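Local coordinates for protein TonB-dependent siderophore receptor (Pseudomonas aeruginosa 39016, PDB 5NEC) that probably takes up iron-siderophore complexes across the outer membrane in a TonB-dependent manner, and probably siderophore-drug conjugates as well, at residues A[425-430]-A[463-468]; A[290-295]-A[346-351]. One frame throughout, in Å; residues are numbered along the deposited sequence.

Contact 1. Residues A[425-430]-A[463-468]; sequences PLNTVG and KNHGVR
The carbonyl oxygen of Lys463 takes an almost straight hydrogen bond from the backbone N of Asn427 (2.8 Å from Asn427 N to Lys463 O, 178° at the hydrogen) and a weaker CA-H contact from Leu426. Lys463 N returns a bond to Asn427 O at 2.7 Å, which completes the hydrogen-bonded pair of the two antiparallel strands. Leu426 and Asn464 form the adjoining non-hydrogen-bonded pair. Leu426 CD1 lies 3.8 Å from Asn464 CB, carried there by a chi1 of 171° that puts CG beside the carbonyl carbon. One step beyond, where the second strand has already ended, His465 N still donates to Pro425 O at 3.0 Å. The His465 ring turns an edge to the first segment: its CD2 is 3.5 Å from Pro425 O and 3.7 Å from Asn427 ND2. The Asn427 and His465 side chains cross at about a right angle, and their amide and ring planes are 64° apart, so they meet without stacking. Meanwhile the proline ring brings CD against His465 CB. Asn464 OD1 folds over its own backbone to accept from Gly466 N at 2.9 Å, a donor standing well above the carbonyl plane. This Asx turn bends the chain out of the strand. On its other flank, strand 426-444 is bonded to strand 357-379, for example Leu426 to Arg374. The ladder here is the open end of the hairpin 426-444/447-464, where barrel strands of a TonB-dependent receptor give way to loops, probably on the extracellular side.

Contact 2. Residues A[290-295]-A[346-351]; sequences HDLTDS and TDLFGE
Ser295 and Glu351 come together backbone to backbone where the turn leading from strand 276-291 to strand 296-316 rejoins the barrel, Glu351 N donating to Ser295 O (2.9 Å, 162° at the hydrogen). The same oxygen also receives a CA-H contact from Gly350, 3.2 Å from Gly350 CA to Ser295 O; lacking a side chain, the glycine lets the carbonyl settle directly on its alpha carbon. Ser295 lays its CB beside the neighbouring strand, 3.5 Å from Glu351 O. The Glu351 chain bends at chi2 (83°), which brings OE1 back beside the serine, 3.8 Å from Ser295 CA. On its other flank Glu351 touches Lys358 and Ser360 of strand 357-379. This tight turn is consistent with one of the short periplasmic turns of a TonB-dependent receptor barrel: it carries the chain into strand 296-316, which then pairs with strand 327-354. Within it Thr293 OG1 accepts from Ser295 N at 3.1 Å, an ST turn that holds the serine N-H inside the bend. Ser295 OG adds a weak bond to Asp294 OD1. Further back the backbones stand well apart, and only methyl groups bridge the gap: Leu292 CD1 meets Leu348 CD1 at 4.1 Å, the two side chains crossing at about a right angle. Leu292 also packs on Ile298, in the strand that runs between the two segments. Asp291 ties its own strand to the neighbouring strands, its OD1 forming a salt bridge with Arg226 and a hydrogen bond with Thr297.

The two contacts follow one another along the chain: contact 2 comes first, its last residue Glu351 well ahead of Pro425, the first of contact 1. Both belong to the antiparallel strands of the barrel, yet their centres lie 43 Å apart and their nearest atoms about 16 Å, so they do not touch. Strand 357-379 lies between them in the barrel wall, pairing with strand 327-354 of contact 2 and with strand 426-444 of contact 1. They sit toward opposite ends of the barrel. Contact 2 marks a short turn, probably periplasmic, and contact 1 the loop-bearing rim, probably extracellular, where a siderophore would arrive.

Contact 1. Residues A[425-430]-A[463-468]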
loop_
_atom_site.group_PDB
_atom_site.type_symbol
_atom_site.label_atom_id
_atom_site.label_comp_id
_atom_site.label_asym_id
_atom_site.label_seq_id
_atom_site.Cartn_x
_atom_site.Cartn_y
_atom_site.Cartn_z
ATOM N N PRO A 425 20.039 -15.529 14.192
ATOM C CA PRO A 425 19.510 -14.515 13.304
ATOM C C PRO A 425 20.510 -13.851 12.358
ATOM O O PRO A 425 21.699 -13.900 12.598
ATOM C CB PRO A 425 18.985 -13.460 14.282
ATOM C CG PRO A 425 19.906 -13.557 15.426
ATOM C CD PRO A 425 20.311 -14.986 15.535
ATOM N N LEU A 426 19.993 -13.212 11.310
ATOM C CA LEU A 426 20.771 -12.256 10.529
ATOM C C LEU A 426 20.438 -10.887 11.108
ATOM O O LEU A 426 19.268 -10.480 11.089
ATOM C CB LEU A 426 20.411 -12.315 9.041
ATOM C CG LEU A 426 20.974 -11.236 8.107
ATOM C CD1 LEU A 426 22.494 -11.300 8.049
ATOM C CD2 LEU A 426 20.377 -11.442 6.714
ATOM N N ASN A 427 21.452 -10.204 11.641
ATOM C CA ASN A 427 21.294 -8.907 12.282
ATOM C C ASN A 427 21.951 -7.841 11.436
ATOM O O ASN A 427 23.137 -7.921 11.170
ATOM C CB ASN A 427 21.965 -8.894 13.648
ATOM C CG ASN A 427 21.276 -9.787 14.655
ATOM O OD1 ASN A 427 20.102 -10.146 14.520
ATOM N ND2 ASN A 427 22.019 -10.167 15.677
ATOM N N THR A 428 21.196 -6.828 11.048
ATOM C CA THR A 428 21.677 -5.796 10.157
ATOM C C THR A 428 21.506 -4.406 10.776
ATOM O O THR A 428 20.440 -4.094 11.303
ATOM C CB THR A 428 20.902 -5.846 8.827
ATOM O OG1 THR A 428 20.854 -7.202 8.345
ATOM C CG2 THR A 428 21.555 -4.926 7.781
ATOM N N VAL A 429 22.554 -3.587 10.708
ATOM C CA VAL A 429 22.504 -2.197 11.157
ATOM C C VAL A 429 22.783 -1.294 9.952
ATOM O O VAL A 429 23.871 -1.360 9.378
ATOM C CB VAL A 429 23.525 -1.936 12.284
ATOM C CG1 VAL A 429 23.552 -0.457 12.666
ATOM C CG2 VAL A 429 23.194 -2.806 13.499
ATOM N N GLY A 430 21.802 -0.462 9.583
ATOM C CA GLY A 430 21.903 0.477 8.434
ATOM C C GLY A 430 21.876 1.946 8.842
ATOM O O GLY A 430 21.141 2.313 9.737
ATOM N N LYS A 463 25.513 -9.028 10.450
ATOM C CA LYS A 463 26.093 -10.138 11.174
ATOM C C LYS A 463 25.172 -11.329 11.041
ATOM O O LYS A 463 24.021 -11.286 11.469
ATOM C CB LYS A 463 26.303 -9.785 12.638
ATOM C CG LYS A 463 27.474 -8.870 12.832
ATOM C CD LYS A 463 27.495 -8.280 14.224
ATOM C CE LYS A 463 28.550 -7.197 14.358
ATOM N NZ LYS A 463 29.355 -7.385 15.604
ATOM N N ASN A 464 25.692 -12.397 10.446
ATOM C CA ASN A 464 24.905 -13.591 10.204
ATOM C C ASN A 464 25.339 -14.703 11.136
ATOM O O ASN A 464 26.397 -15.302 10.958
ATOM C CB ASN A 464 25.073 -14.033 8.760
ATOM C CG ASN A 464 24.163 -15.175 8.389
ATOM O OD1 ASN A 464 23.223 -15.517 9.104
ATOM N ND2 ASN A 464 24.450 -15.782 7.263
ATOM N N HIS A 465 24.493 -14.987 12.115
ATOM C CA HIS A 465 24.701 -16.086 13.059
ATOM C C HIS A 465 24.140 -17.413 12.521
ATOM O O HIS A 465 24.231 -18.437 13.209
ATOM C CB HIS A 465 24.089 -15.718 14.434
ATOM C CG HIS A 465 24.629 -14.430 14.993
ATOM N ND1 HIS A 465 25.883 -14.325 15.566
ATOM C CD2 HIS A 465 24.109 -13.184 15.003
ATOM C CE1 HIS A 465 26.105 -13.074 15.915
ATOM N NE2 HIS A 465 25.039 -12.363 15.595
ATOM N N GLY A 466 23.569 -17.409 11.307
ATOM C CA GLY A 466 23.126 -18.649 10.647
ATOM C C GLY A 466 24.233 -19.518 10.069
ATOM O O GLY A 466 23.989 -20.654 9.747
ATOM N N VAL A 467 25.438 -18.973 9.919
ATOM C CA VAL A 467 26.605 -19.713 9.441
ATOM C C VAL A 467 27.676 -19.685 10.536
ATOM O O VAL A 467 27.694 -18.784 11.390
ATOM C CB VAL A 467 27.208 -19.139 8.117
ATOM C CG1 VAL A 467 26.165 -19.100 7.009
ATOM C CG2 VAL A 467 27.827 -17.752 8.312
ATOM N N ARG A 468 28.603 -20.639 10.444
ATOM C CA ARG A 468 29.568 -20.925 11.481
ATOM C C ARG A 468 31.002 -20.934 10.933
ATOM O O ARG A 468 31.312 -21.750 10.092
ATOM C CB ARG A 468 29.235 -22.291 12.038
ATOM C CG ARG A 468 29.968 -22.586 13.307
ATOM C CD ARG A 468 30.209 -24.063 13.549
ATOM N NE ARG A 468 31.243 -24.130 14.569
ATOM C CZ ARG A 468 31.042 -23.870 15.855
ATOM N NH1 ARG A 468 29.819 -23.578 16.300
ATOM N NH2 ARG A 468 32.067 -23.930 16.703
#

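Contact 2. Residues A[290-295]-A[346-351]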
loop_
_atom_site.group_PDB
_atom_site.type_symbol
_atom_site.label_atom_id
_atom_site.label_comp_id
_atom_site.label_asym_id
_atom_site.label_seq_id
_atom_site.Cartn_x
_atom_site.Cartn_y
_atom_site.Cartn_z
ATOM N N HIS A 290 8.718 26.159 12.915
ATOM C CA HIS A 290 8.865 27.558 13.287
ATOM C C HIS A 290 8.934 28.430 12.042
ATOM O O HIS A 290 9.766 28.199 11.168
ATOM C CB HIS A 290 10.125 27.769 14.154
ATOM C CG HIS A 290 10.371 29.205 14.509
ATOM N ND1 HIS A 290 9.483 29.952 15.263
ATOM C CD2 HIS A 290 11.386 30.036 14.188
ATOM C CE1 HIS A 290 9.949 31.177 15.398
ATOM N NE2 HIS A 290 11.105 31.254 14.761
ATOM N N ASP A 291 8.087 29.447 11.972
ATOM C CA ASP A 291 8.174 30.444 10.890
ATOM C C ASP A 291 9.281 31.473 11.200
ATOM O O ASP A 291 9.173 32.253 12.144
ATOM C CB ASP A 291 6.805 31.092 10.666
ATOM C CG ASP A 291 5.729 30.058 10.330
ATOM O OD1 ASP A 291 6.073 28.955 9.850
ATOM O OD2 ASP A 291 4.536 30.312 10.546
ATOM N N LEU A 292 10.375 31.406 10.445
ATOM C CA LEU A 292 11.505 32.301 10.627
ATOM C C LEU A 292 11.212 33.690 10.091
ATOM O O LEU A 292 11.666 34.682 10.663
ATOM C CB LEU A 292 12.737 31.765 9.905
ATOM C CG LEU A 292 13.316 30.483 10.467
ATOM C CD1 LEU A 292 14.246 29.879 9.430
ATOM C CD2 LEU A 292 14.067 30.757 11.757
ATOM N N THR A 293 10.524 33.739 8.949
ATOM C CA THR A 293 10.032 34.978 8.365
ATOM C C THR A 293 8.643 34.680 7.807
ATOM O O THR A 293 8.114 33.591 7.992
ATOM C CB THR A 293 10.965 35.498 7.245
ATOM O OG1 THR A 293 10.986 34.579 6.144
ATOM C CG2 THR A 293 12.384 35.692 7.747
ATOM N N ASP A 294 8.048 35.661 7.143
ATOM C CA ASP A 294 6.814 35.438 6.369
ATOM C C ASP A 294 7.021 34.569 5.102
ATOM O O ASP A 294 6.039 34.103 4.523
ATOM C CB ASP A 294 6.088 36.769 6.036
ATOM C CG ASP A 294 7.000 37.825 5.370
ATOM O OD1 ASP A 294 8.119 37.494 4.907
ATOM O OD2 ASP A 294 6.598 39.019 5.338
ATOM N N SER A 295 8.276 34.351 4.689
ATOM C CA SER A 295 8.608 33.540 3.511
ATOM C C SER A 295 9.348 32.236 3.794
ATOM O O SER A 295 9.705 31.538 2.844
ATOM C CB SER A 295 9.495 34.355 2.566
ATOM O OG SER A 295 8.891 35.581 2.259
ATOM N N THR A 346 15.297 17.448 8.916
ATOM C CA THR A 346 15.240 18.889 9.075
ATOM C C THR A 346 14.962 19.509 7.708
ATOM O O THR A 346 15.727 19.284 6.778
ATOM C CB THR A 346 16.577 19.441 9.606
ATOM O OG1 THR A 346 16.898 18.828 10.858
ATOM C CG2 THR A 346 16.482 20.932 9.813
ATOM N N ASP A 347 13.888 20.292 7.590
ATOM C CA ASP A 347 13.498 20.922 6.317
ATOM C C ASP A 347 13.410 22.448 6.409
ATOM O O ASP A 347 12.996 22.997 7.430
ATOM C CB ASP A 347 12.145 20.390 5.846
ATOM C CG ASP A 347 12.156 18.897 5.604
ATOM O OD1 ASP A 347 13.074 18.411 4.917
ATOM O OD2 ASP A 347 11.242 18.200 6.088
ATOM N N LEU A 348 13.818 23.112 5.333
ATOM C CA LEU A 348 13.630 24.544 5.142
ATOM C C LEU A 348 12.793 24.718 3.872
ATOM O O LEU A 348 13.167 24.239 2.811
ATOM C CB LEU A 348 14.981 25.246 4.991
ATOM C CG LEU A 348 14.948 26.773 4.833
ATOM C CD1 LEU A 348 14.525 27.412 6.159
ATOM C CD2 LEU A 348 16.286 27.328 4.360
ATOM N N PHE A 349 11.654 25.380 3.980
ATOM C CA PHE A 349 10.804 25.596 2.812
ATOM C C PHE A 349 10.132 26.962 2.810
ATOM O O PHE A 349 9.995 27.599 3.845
ATOM C CB PHE A 349 9.766 24.463 2.672
ATOM C CG PHE A 349 8.865 24.295 3.858
ATOM C CD1 PHE A 349 9.235 23.466 4.922
ATOM C CD2 PHE A 349 7.625 24.935 3.903
ATOM C CE1 PHE A 349 8.385 23.289 6.015
ATOM C CE2 PHE A 349 6.768 24.767 4.990
ATOM C CZ PHE A 349 7.144 23.943 6.041
ATOM N N GLY A 350 9.743 27.413 1.620
ATOM C CA GLY A 350 9.069 28.704 1.470
ATOM C C GLY A 350 9.357 29.334 0.128
ATOM O O GLY A 350 9.314 28.639 -0.892
ATOM N N GLU A 351 9.646 30.644 0.129
ATOM C CA GLU A 351 9.771 31.432 -1.116
ATOM C C GLU A 351 10.934 32.390 -1.137
ATOM O O GLU A 351 11.282 32.962 -0.114
ATOM C CB GLU A 351 8.522 32.289 -1.351
ATOM C CG GLU A 351 7.225 31.524 -1.551
ATOM C CD GLU A 351 6.567 31.111 -0.246
ATOM O OE1 GLU A 351 6.635 31.909 0.717
ATOM O OE2 GLU A 351 5.992 29.991 -0.177
#